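Local coordinates for TlmII (Streptoalloteichus hindustanus, PDB 4HVM), which is a tallysomycin biosynthesis protein of the nonribosomal peptide synthetase condensation-domain family, and probably engages phosphopantetheine-carried substrates, at residues G40-G45 against D133-V138; I386-E391 against V421-E426. All coordinates share one frame; numbering follows the deposited sequence.

Contact 1 (G40-G45 against D133-V138)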
loop_
_atom_site.group_PDB
_atom_site.type_symbol
_atom_site.label_atom_id
_atom_site.label_comp_id
_atom_site.label_asym_id
_atom_site.label_seq_id
_atom_site.Cartn_x
_atom_site.Cartn_y
_atom_site.Cartn_z
ATOM N N GLY A 40 3.046 2.967 12.441
ATOM C CA GLY A 40 3.485 3.657 13.641
ATOM C C GLY A 40 4.987 3.801 13.781
ATOM O O GLY A 40 5.751 2.994 13.255
ATOM N N LEU A 41 5.407 4.843 14.493
ATOM C CA LEU A 41 6.813 5.050 14.816
ATOM C C LEU A 41 7.020 4.892 16.318
ATOM O O LEU A 41 6.275 5.457 17.118
ATOM C CB LEU A 41 7.277 6.441 14.373
ATOM C CG LEU A 41 7.350 6.708 12.868
ATOM C CD1 LEU A 41 7.819 8.127 12.602
ATOM C CD2 LEU A 41 8.260 5.703 12.173
ATOM N N LEU A 42 8.030 4.118 16.697
ATOM C CA LEU A 42 8.333 3.905 18.107
ATOM C C LEU A 42 9.406 4.872 18.593
ATOM O O LEU A 42 10.520 4.889 18.071
ATOM C CB LEU A 42 8.782 2.463 18.344
ATOM C CG LEU A 42 9.363 2.140 19.721
ATOM C CD1 LEU A 42 8.356 2.431 20.819
ATOM C CD2 LEU A 42 9.807 0.691 19.774
ATOM N N GLY A 43 9.064 5.679 19.591
ATOM C CA GLY A 43 10.017 6.595 20.191
ATOM C C GLY A 43 10.528 6.056 21.513
ATOM O O GLY A 43 9.762 5.514 22.311
ATOM N N SER A 44 11.827 6.203 21.749
ATOM C CA SER A 44 12.429 5.692 22.972
ATOM C C SER A 44 13.396 6.697 23.588
ATOM O O SER A 44 14.324 7.161 22.929
ATOM C CB SER A 44 13.149 4.371 22.699
ATOM O OG SER A 44 13.545 3.750 23.912
ATOM N N GLY A 45 13.176 7.020 24.857
ATOM C CA GLY A 45 13.994 7.994 25.558
ATOM C C GLY A 45 13.126 8.867 26.440
ATOM O O GLY A 45 11.986 8.510 26.733
ATOM N N ASP A 133 9.354 4.275 26.393
ATOM C CA ASP A 133 8.804 3.963 25.074
ATOM C C ASP A 133 7.422 4.556 24.810
ATOM O O ASP A 133 6.487 4.361 25.586
ATOM C CB ASP A 133 8.771 2.446 24.853
ATOM C CG ASP A 133 10.156 1.855 24.639
ATOM O OD1 ASP A 133 11.149 2.489 25.056
ATOM O OD2 ASP A 133 10.250 0.754 24.052
ATOM N N VAL A 134 7.307 5.276 23.697
ATOM C CA VAL A 134 6.032 5.823 23.247
ATOM C C VAL A 134 5.837 5.541 21.764
ATOM O O VAL A 134 6.720 5.819 20.954
ATOM C CB VAL A 134 5.961 7.343 23.461
ATOM C CG1 VAL A 134 4.678 7.904 22.865
ATOM C CG2 VAL A 134 6.055 7.675 24.936
ATOM N N VAL A 135 4.682 4.987 21.408
ATOM C CA VAL A 135 4.359 4.737 20.008
ATOM C C VAL A 135 3.453 5.823 19.442
ATOM O O VAL A 135 2.388 6.103 19.990
ATOM C CB VAL A 135 3.688 3.366 19.808
ATOM C CG1 VAL A 135 3.126 3.249 18.399
ATOM C CG2 VAL A 135 4.678 2.247 20.086
ATOM N N LEU A 136 3.892 6.437 18.349
ATOM C CA LEU A 136 3.057 7.371 17.607
ATOM C C LEU A 136 2.503 6.646 16.393
ATOM O O LEU A 136 3.243 6.329 15.465
ATOM C CB LEU A 136 3.865 8.586 17.158
ATOM C CG LEU A 136 3.096 9.629 16.345
ATOM C CD1 LEU A 136 2.214 10.510 17.229
ATOM C CD2 LEU A 136 4.049 10.468 15.516
ATOM N N GLY A 137 1.204 6.376 16.399
ATOM C CA GLY A 137 0.596 5.626 15.317
ATOM C C GLY A 137 -0.408 6.434 14.521
ATOM O O GLY A 137 -0.988 7.393 15.027
ATOM N N VAL A 138 -0.608 6.045 13.267
ATOM C CA VAL A 138 -1.609 6.683 12.424
ATOM C C VAL A 138 -2.562 5.640 11.847
ATOM O O VAL A 138 -2.141 4.589 11.361
ATOM C CB VAL A 138 -0.966 7.517 11.285
ATOM C CG1 VAL A 138 -0.047 6.658 10.424
ATOM C CG2 VAL A 138 -2.034 8.180 10.433
#
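S44 and D133 face each other at the end of the strand pair, joined by a side-chain hydrogen bond in which S44 OG donates to D133 OD1 at 2.9 Å. The serine hydroxyl reaches its partner because chi1 of -170° swings OG away from its own N and out beside the carbonyl carbon. It meets the aspartate from above the carboxylate plane, 37° out of it. On the same face of the sheet, L42 holds CG alongside its carbonyl carbon (chi1 170°), and from there the CD1 branch lies against V135 CG2 at 3.8 Å, the two side chains crossing obliquely, while D133 CB lies 4.1 Å from L42 CD1. Q99 of helix 98-110 touches both L42 and D133, and C102 touches V135. Strands 36-44 and 133-141 are antiparallel neighbours in the five-stranded mixed sheet in the N-terminal half of the condensation-type fold. Two hydrogen-bonded pairs set the register: L41 N to L136 O at 2.8 Å with its return bond from L136 N, and G43 N to V134 O with its counterpart from V134 N. L41 and L136 project to the reverse face, where both rest on L154 of helix 147-161. G40 places only a CA beside L136 O, at 3.2 Å, and the two main chains draw close at G137, whose CA is 3.9 Å from G40 CA.

Contact 2 (I386-E391 against V421-E426)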
loop_
_atom_site.group_PDB
_atom_site.type_symbol
_atom_site.label_atom_id
_atom_site.label_comp_id
_atom_site.label_asym_id
_atom_site.label_seq_id
_atom_site.Cartn_x
_atom_site.Cartn_y
_atom_site.Cartn_z
ATOM N N ILE A 386 14.224 6.838 17.260
ATOM C CA ILE A 386 12.989 6.658 16.503
ATOM C C ILE A 386 13.135 5.559 15.454
ATOM O O ILE A 386 14.008 5.626 14.588
ATOM C CB ILE A 386 12.552 7.962 15.811
ATOM C CG1 ILE A 386 12.224 9.038 16.849
ATOM C CG2 ILE A 386 11.351 7.710 14.916
ATOM C CD1 ILE A 386 11.801 10.356 16.233
ATOM N N GLU A 387 12.279 4.546 15.543
ATOM C CA GLU A 387 12.299 3.429 14.604
ATOM C C GLU A 387 10.881 3.052 14.205
ATOM O O GLU A 387 9.917 3.461 14.853
ATOM C CB GLU A 387 12.998 2.219 15.226
ATOM C CG GLU A 387 12.297 1.669 16.468
ATOM C CD GLU A 387 13.091 0.579 17.163
ATOM O OE1 GLU A 387 12.488 -0.206 17.926
ATOM O OE2 GLU A 387 14.321 0.514 16.957
ATOM N N LEU A 388 10.756 2.279 13.132
ATOM C CA LEU A 388 9.458 1.778 12.702
ATOM C C LEU A 388 8.915 0.821 13.754
ATOM O O LEU A 388 9.675 0.090 14.388
ATOM C CB LEU A 388 9.570 1.075 11.348
ATOM C CG LEU A 388 9.371 1.919 10.084
ATOM C CD1 LEU A 388 10.351 3.080 10.017
ATOM C CD2 LEU A 388 9.486 1.046 8.845
ATOM N N PHE A 389 7.600 0.832 13.945
ATOM C CA PHE A 389 6.984 0.007 14.977
ATOM C C PHE A 389 6.182 -1.158 14.408
ATOM O O PHE A 389 5.086 -0.965 13.881
ATOM C CB PHE A 389 6.103 0.853 15.902
ATOM C CG PHE A 389 5.361 0.045 16.925
ATOM C CD1 PHE A 389 6.046 -0.609 17.936
ATOM C CD2 PHE A 389 3.984 -0.074 16.872
ATOM C CE1 PHE A 389 5.372 -1.364 18.876
ATOM C CE2 PHE A 389 3.304 -0.826 17.811
ATOM C CZ PHE A 389 3.998 -1.472 18.814
ATOM N N ARG A 390 6.745 -2.360 14.524
ATOM C CA ARG A 390 6.062 -3.603 14.162
ATOM C C ARG A 390 5.358 -3.529 12.812
ATOM O O ARG A 390 4.220 -3.976 12.677
ATOM C CB ARG A 390 5.056 -3.997 15.251
ATOM C CG ARG A 390 5.670 -4.293 16.613
ATOM C CD ARG A 390 6.274 -5.691 16.675
ATOM N NE ARG A 390 6.804 -5.992 18.002
ATOM C CZ ARG A 390 6.091 -6.524 18.991
ATOM N NH1 ARG A 390 4.810 -6.818 18.807
ATOM N NH2 ARG A 390 6.658 -6.762 20.166
ATOM N N GLU A 391 6.032 -2.955 11.820
ATOM C CA GLU A 391 5.441 -2.775 10.498
ATOM C C GLU A 391 4.934 -4.089 9.908
ATOM O O GLU A 391 3.897 -4.123 9.248
ATOM C CB GLU A 391 6.440 -2.115 9.546
ATOM C CG GLU A 391 5.849 -1.731 8.198
ATOM C CD GLU A 391 6.855 -1.045 7.294
ATOM O OE1 GLU A 391 7.940 -1.619 7.056
ATOM O OE2 GLU A 391 6.560 0.074 6.823
ATOM N N VAL A 421 5.611 -6.941 2.127
ATOM C CA VAL A 421 6.864 -6.954 2.883
ATOM C C VAL A 421 6.918 -5.819 3.901
ATOM O O VAL A 421 6.671 -4.664 3.562
ATOM C CB VAL A 421 8.088 -6.856 1.953
ATOM C CG1 VAL A 421 9.368 -7.131 2.729
ATOM C CG2 VAL A 421 7.958 -7.834 0.802
ATOM N N GLY A 422 7.247 -6.152 5.146
ATOM C CA GLY A 422 7.304 -5.163 6.208
ATOM C C GLY A 422 8.509 -5.335 7.113
ATOM O O GLY A 422 8.990 -6.451 7.316
ATOM N N GLU A 423 8.996 -4.224 7.659
ATOM C CA GLU A 423 10.147 -4.246 8.556
ATOM C C GLU A 423 9.831 -4.920 9.884
ATOM O O GLU A 423 8.686 -4.930 10.335
ATOM C CB GLU A 423 10.651 -2.827 8.832
ATOM C CG GLU A 423 11.538 -2.227 7.753
ATOM C CD GLU A 423 12.368 -1.064 8.271
ATOM O OE1 GLU A 423 12.942 -0.326 7.440
ATOM O OE2 GLU A 423 12.449 -0.893 9.510
ATOM N N LEU A 424 10.865 -5.474 10.507
ATOM C CA LEU A 424 10.767 -6.013 11.858
ATOM C C LEU A 424 12.166 -6.087 12.450
ATOM O O LEU A 424 12.911 -7.029 12.180
ATOM C CB LEU A 424 10.138 -7.403 11.849
ATOM C CG LEU A 424 9.680 -7.914 13.213
ATOM C CD1 LEU A 424 8.370 -7.256 13.625
ATOM C CD2 LEU A 424 9.555 -9.418 13.185
ATOM N N GLY A 425 12.523 -5.094 13.257
ATOM C CA GLY A 425 13.896 -4.955 13.706
ATOM C C GLY A 425 14.767 -4.578 12.523
ATOM O O GLY A 425 14.389 -3.730 11.716
ATOM N N GLU A 426 15.929 -5.210 12.410
ATOM C CA GLU A 426 16.794 -4.985 11.261
ATOM C C GLU A 426 16.535 -6.052 10.208
ATOM O O GLU A 426 17.406 -6.357 9.396
ATOM C CB GLU A 426 18.267 -5.003 11.670
ATOM C CG GLU A 426 18.687 -3.854 12.574
ATOM C CD GLU A 426 18.511 -4.171 14.048
ATOM O OE1 GLU A 426 19.395 -4.842 14.625
ATOM O OE2 GLU A 426 17.492 -3.744 14.630
#
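E391 chi1 of -173° sets CG beside the carbonyl carbon, and the chain then runs on straight (chi2 178°), which carries the carboxylate across to strand 417-424. There E391 OE1 accepts the backbone N-H of E423 at 2.9 Å, through its anti lone pair and along a nearly straight N-H...O line of 173°. The other oxygen, OE2, is hydrogen-bonded to Y151 OH of helix 147-161, so each carboxylate oxygen has a separate partner and the group is held against rotation. With an alanine here, the E423 N-H and Y151 OH would probably each be left without the carboxylate oxygen it now meets. E423 sends its own extended chain past E391, with the carboxylate planes almost perpendicular and E391 OE1 5.2 Å from E423 OE1. Over this second acid comes L388, its CD2 3.6 Å from both CD and OE2 of E423, the side chains crossing at about a right angle. On the other flank R390 CG, beside its backbone N, sits 3.7 Å above the F389 ring plane, toward the rim, and a bend at chi2 brings CD within 4.0 Å of L424 CD1. R390 is the N-cap residue of helix 391-394, whose A392 makes a backbone hydrogen bond with E423. The end of strand 385-388, on the edge of the five-stranded sheet, thus meets strand 417-424 of the six-stranded sheet, consistent with the crossover that links the two lobes in condensation domains.

In the fold
Contacts 1 and 2 have centres 11 Å apart, on the same side of the chain's centre, and follow in series along the chain. They share the five-stranded sheet: strand 36-44 pairs with 133-141 on one edge and with 385-388 on the other, where L42 N meets E387 O and G40 O meets F389 N in probable hydrogen bonds. F389 also packs CD2 against V135 CG1, and helices 98-110 and 147-161 reach both contacts. Strand 417-424, in contrast, belongs to the six-stranded sheet. Residues from late in the chain therefore complete the edge of the early sheet and connect it to the later one, tying the two lobes together.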